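Local coordinates for beta-ketoacyl-[acyl-carrier-protein] synthase III (Pseudomonas aeruginosa, PDB 2X3E) that probably catalyses the first condensation of fatty acid synthesis, joining acetyl-CoA to malonyl-ACP to give 3-oxobutanoyl-ACP, and works as a homodimer, at residues A[40-45]-A[154-159]; A[80-85]-A[140-145]. The protein carries 1 engineered substitution. One frame throughout, in Å; residues are numbered along the deposited sequence.

In the fold
Followed from the N terminus, the chain reaches 40-45, the turn out of helix 33-40 into the short strand 44-46, and returns to it more than a hundred residues later with 154-159, where helix 151-156 ends: interaction 1 closes this long loop. Nested inside it, interaction 2 joins 80-85, just after strand 75-79, to 140-145, just after strand 133-140, two parallel neighbours in the five-stranded sheet. Interaction 1 thus ties the small two-stranded sheet 19-21/44-46 to a helix end, and interaction 2 ties the loops at one end of the main sheet. The two meet where Asp159 probably receives a hydrogen bond from Ser143, their centres about 16 Å apart.

Interaction 1: A[40-45]-A[154-159]; sequences TGVRQR and RALFGD
The backbones draw together towards Arg45 and Gly158, whose CA atoms are 4.7 Å apart, whereas at the other end Thr40 and Leu156 stand 6.0 Å apart by the same measure. Where a helix stops, its last carbonyls need donors from elsewhere, and Arg45 supplies them to Ala155 O, near the end of helix 151-156: NH1 gives a nearly straight bond (2.7 Å, 167°), approaching with that oxygen in the guanidinium plane, with NE adding a weak bond of 3.4 Å. Bends at chi2 and chi3 (-63° and -80°) fold the arginine back over the helix end, its CG passing 3.5 Å from Phe157 O. NH2 turns to Leu20 O and Asn22 OD1, which fixes the rotation of the group. Val42 covers the Ala155 carbonyl with CB and CG1, and its CG2 lies 4.3 Å from Leu156 CD1. Thr40 CG2 lies 4.1 Å from Leu156 CB; Thr40 OG1 is bonded to Ile36 O and accepts from Val42 N at 3.1 Å, an ST turn that guides the chain out of helix 33-40. The chain leaving helix 151-156 runs on to Phe157, next to Asn280, a probable active-site residue of this thiolase-fold enzyme.

Interaction 2: A[80-85]-A[140-145]; sequences TSTGDF and DTFSHT
Thr82 and Asp140, the two residues most buried by the contact, cross their side chains at about a right angle, hydroxyl to carboxylate. Thr82 OG1 donates to Asp140 OD1 over 2.7 Å on the anti lone pair, and Ser81 N reaches the syn lone pair of the same Asp140 OD1 at 2.9 Å, so two donors grip one buried oxygen. Thr82 OG1 also accepts from Thr141 N, nearly straight (2.9 Å, 166°); with chi1 at 51° it sits between its own N and carbonyl carbon, which leaves CG2 anti to the carbonyl carbon, 3.7 Å from Phe142 CD1. These loops leave the C-terminal ends of the parallel strands 75-79 and 133-140, neighbours in the thiolase-fold sheet, and Asp140 lies about 7 Å, side chain to side chain, from the engineered Ala112 at the predicted active site. Its OD2 accepts from Ala283 N and from a water that itself accepts from Ser81 OG. Thr80 OG1, bonded to Val139 O, takes the N-H of Thr82 in an ST turn. Ser81 CB lies near the plane of the Phe142 ring at its edge, 4.2 Å from CE1, and Cys87 of the second subunit packs against both Ser81 and Phe142.

Interaction 1: A[40-45]-A[154-159]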
# COMPACT_ATOMS: atom_id res chain seq x y z
N THR A 40 6.85 28.40 9.36
CA THR A 40 6.71 26.99 9.73
C THR A 40 6.90 26.68 11.22
O THR A 40 6.40 25.65 11.70
CB THR A 40 7.70 26.10 8.96
OG1 THR A 40 9.04 26.45 9.32
CG2 THR A 40 7.51 26.28 7.46
N GLY A 41 7.63 27.53 11.94
CA GLY A 41 8.04 27.24 13.31
C GLY A 41 9.07 26.12 13.42
O GLY A 41 9.56 25.82 14.51
N VAL A 42 9.41 25.50 12.29
CA VAL A 42 10.40 24.43 12.25
C VAL A 42 11.79 25.05 12.32
O VAL A 42 12.13 25.93 11.52
CB VAL A 42 10.28 23.61 10.95
CG1 VAL A 42 11.38 22.57 10.87
CG2 VAL A 42 8.91 22.96 10.86
N ARG A 43 12.59 24.59 13.28
CA ARG A 43 13.95 25.08 13.46
C ARG A 43 15.01 24.12 12.93
O ARG A 43 16.09 24.54 12.54
CB ARG A 43 14.21 25.42 14.93
CG ARG A 43 13.28 26.52 15.45
CD ARG A 43 13.99 27.48 16.41
NE ARG A 43 13.14 28.64 16.72
CZ ARG A 43 13.53 29.70 17.44
NH1 ARG A 43 14.75 29.78 17.95
NH2 ARG A 43 12.67 30.69 17.66
N GLN A 44 14.70 22.82 12.90
CA GLN A 44 15.58 21.88 12.23
C GLN A 44 14.84 20.68 11.64
O GLN A 44 13.71 20.36 12.02
CB GLN A 44 16.73 21.43 13.13
CG GLN A 44 16.34 20.85 14.48
CD GLN A 44 17.45 20.01 15.11
OE1 GLN A 44 18.58 20.47 15.28
NE2 GLN A 44 17.12 18.77 15.47
N ARG A 45 15.51 20.03 10.69
CA ARG A 45 14.96 18.87 10.03
C ARG A 45 16.09 17.90 9.68
O ARG A 45 17.19 18.33 9.30
CB ARG A 45 14.07 19.26 8.83
CG ARG A 45 14.67 20.11 7.69
CD ARG A 45 15.13 21.52 8.08
NE ARG A 45 14.10 22.55 8.17
CZ ARG A 45 14.31 23.78 8.64
NH1 ARG A 45 13.33 24.66 8.69
NH2 ARG A 45 15.52 24.14 9.08
N ARG A 154 11.24 23.13 1.65
CA ARG A 154 12.49 22.77 2.31
C ARG A 154 12.54 23.26 3.77
O ARG A 154 13.18 22.62 4.61
CB ARG A 154 13.69 23.27 1.52
CG ARG A 154 13.86 22.54 0.20
CD ARG A 154 15.19 22.84 -0.44
NE ARG A 154 16.28 22.34 0.39
CZ ARG A 154 17.54 22.75 0.30
NH1 ARG A 154 17.90 23.67 -0.58
NH2 ARG A 154 18.45 22.23 1.12
N ALA A 155 11.86 24.36 4.06
CA ALA A 155 11.75 24.85 5.44
C ALA A 155 10.87 23.95 6.31
O ALA A 155 11.06 23.89 7.52
CB ALA A 155 11.21 26.28 5.45
N LEU A 156 9.92 23.24 5.70
CA LEU A 156 8.91 22.48 6.44
C LEU A 156 9.26 21.00 6.61
O LEU A 156 9.12 20.44 7.70
CB LEU A 156 7.56 22.61 5.72
CG LEU A 156 6.34 21.89 6.31
CD1 LEU A 156 6.07 22.35 7.73
CD2 LEU A 156 5.12 22.13 5.42
N PHE A 157 9.71 20.37 5.53
CA PHE A 157 9.78 18.91 5.48
C PHE A 157 11.11 18.32 5.95
O PHE A 157 12.18 18.82 5.64
CB PHE A 157 9.44 18.38 4.07
CG PHE A 157 7.99 18.49 3.73
CD1 PHE A 157 7.08 17.58 4.24
CD2 PHE A 157 7.52 19.52 2.93
CE1 PHE A 157 5.73 17.68 3.96
CE2 PHE A 157 6.17 19.62 2.64
CZ PHE A 157 5.27 18.70 3.15
N GLY A 158 11.00 17.23 6.70
CA GLY A 158 12.16 16.46 7.15
C GLY A 158 11.93 14.98 6.92
O GLY A 158 10.85 14.58 6.46
N ASP A 159 12.94 14.18 7.25
CA ASP A 159 12.93 12.73 7.02
C ASP A 159 12.95 11.97 8.34
O ASP A 159 13.43 12.47 9.36
CB ASP A 159 14.16 12.31 6.21
CG ASP A 159 14.25 13.01 4.87
OD1 ASP A 159 13.21 13.47 4.34
OD2 ASP A 159 15.38 13.09 4.32

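Interaction 2: A[80-85]-A[140-145]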
# COMPACT_ATOMS: atom_id res chain seq x y z
N THR A 80 4.32 4.52 3.47
CA THR A 80 5.30 5.41 2.82
C THR A 80 4.84 5.88 1.44
O THR A 80 4.08 5.18 0.76
CB THR A 80 6.70 4.73 2.66
OG1 THR A 80 7.67 5.71 2.26
CG2 THR A 80 6.69 3.60 1.63
N SER A 81 5.30 7.07 1.05
CA SER A 81 5.15 7.59 -0.31
C SER A 81 6.52 7.75 -0.99
O SER A 81 6.62 8.32 -2.07
CB SER A 81 4.45 8.95 -0.28
OG SER A 81 3.24 8.88 0.44
N THR A 82 7.57 7.24 -0.34
CA THR A 82 8.94 7.43 -0.80
C THR A 82 9.69 6.12 -0.65
O THR A 82 10.73 6.04 0.01
CB THR A 82 9.63 8.55 -0.01
OG1 THR A 82 9.47 8.32 1.39
CG2 THR A 82 9.04 9.91 -0.37
N GLY A 83 9.12 5.07 -1.25
CA GLY A 83 9.74 3.75 -1.23
C GLY A 83 11.07 3.76 -1.96
O GLY A 83 11.31 4.64 -2.78
N ASP A 84 11.92 2.79 -1.65
CA ASP A 84 13.24 2.69 -2.25
C ASP A 84 13.16 2.44 -3.76
O ASP A 84 14.04 2.87 -4.50
CB ASP A 84 14.06 1.56 -1.62
CG ASP A 84 14.38 1.79 -0.14
OD1 ASP A 84 14.16 2.91 0.38
OD2 ASP A 84 14.84 0.82 0.51
N PHE A 85 12.12 1.73 -4.20
CA PHE A 85 11.93 1.39 -5.61
C PHE A 85 10.53 1.79 -6.09
O PHE A 85 9.67 2.15 -5.29
CB PHE A 85 12.14 -0.13 -5.84
CG PHE A 85 13.07 -0.77 -4.85
CD1 PHE A 85 14.44 -0.60 -4.95
CD2 PHE A 85 12.58 -1.56 -3.82
CE1 PHE A 85 15.30 -1.19 -4.05
CE2 PHE A 85 13.44 -2.15 -2.91
CZ PHE A 85 14.80 -1.96 -3.02
N ASP A 140 9.08 8.22 5.78
CA ASP A 140 9.17 9.00 4.56
C ASP A 140 10.48 9.78 4.51
O ASP A 140 11.00 10.22 5.54
CB ASP A 140 7.96 9.94 4.43
CG ASP A 140 6.81 9.33 3.63
OD1 ASP A 140 7.06 8.84 2.51
OD2 ASP A 140 5.65 9.36 4.10
N THR A 141 11.01 9.90 3.30
CA THR A 141 12.22 10.67 3.03
C THR A 141 11.91 11.74 1.98
O THR A 141 12.52 11.80 0.89
CB THR A 141 13.37 9.76 2.54
OG1 THR A 141 12.89 8.91 1.49
CG2 THR A 141 13.91 8.91 3.69
N PHE A 142 10.96 12.60 2.32
CA PHE A 142 10.51 13.66 1.42
C PHE A 142 11.61 14.60 0.95
O PHE A 142 11.49 15.17 -0.14
CB PHE A 142 9.38 14.49 2.05
CG PHE A 142 8.01 14.08 1.59
CD1 PHE A 142 7.62 12.75 1.61
CD2 PHE A 142 7.09 15.03 1.14
CE1 PHE A 142 6.35 12.37 1.19
CE2 PHE A 142 5.83 14.66 0.72
CZ PHE A 142 5.46 13.32 0.75
N SER A 143 12.67 14.77 1.73
CA SER A 143 13.78 15.65 1.31
C SER A 143 14.34 15.25 -0.06
O SER A 143 14.79 16.11 -0.81
CB SER A 143 14.91 15.69 2.34
OG SER A 143 15.71 14.52 2.29
N HIS A 144 14.31 13.96 -0.38
CA HIS A 144 14.78 13.51 -1.70
C HIS A 144 13.91 14.05 -2.83
O HIS A 144 14.37 14.12 -3.97
CB HIS A 144 14.81 11.98 -1.80
CG HIS A 144 15.81 11.33 -0.90
ND1 HIS A 144 15.55 10.16 -0.22
CD2 HIS A 144 17.08 11.69 -0.57
CE1 HIS A 144 16.61 9.83 0.50
NE2 HIS A 144 17.55 10.74 0.30
N THR A 145 12.68 14.44 -2.51
CA THR A 145 11.67 14.80 -3.50
C THR A 145 11.41 16.31 -3.59
O THR A 145 10.57 16.75 -4.37
CB THR A 145 10.32 14.10 -3.16
OG1 THR A 145 9.69 14.76 -2.05
CG2 THR A 145 10.54 12.63 -2.81
O HOH W 1 3.26 8.39 3.08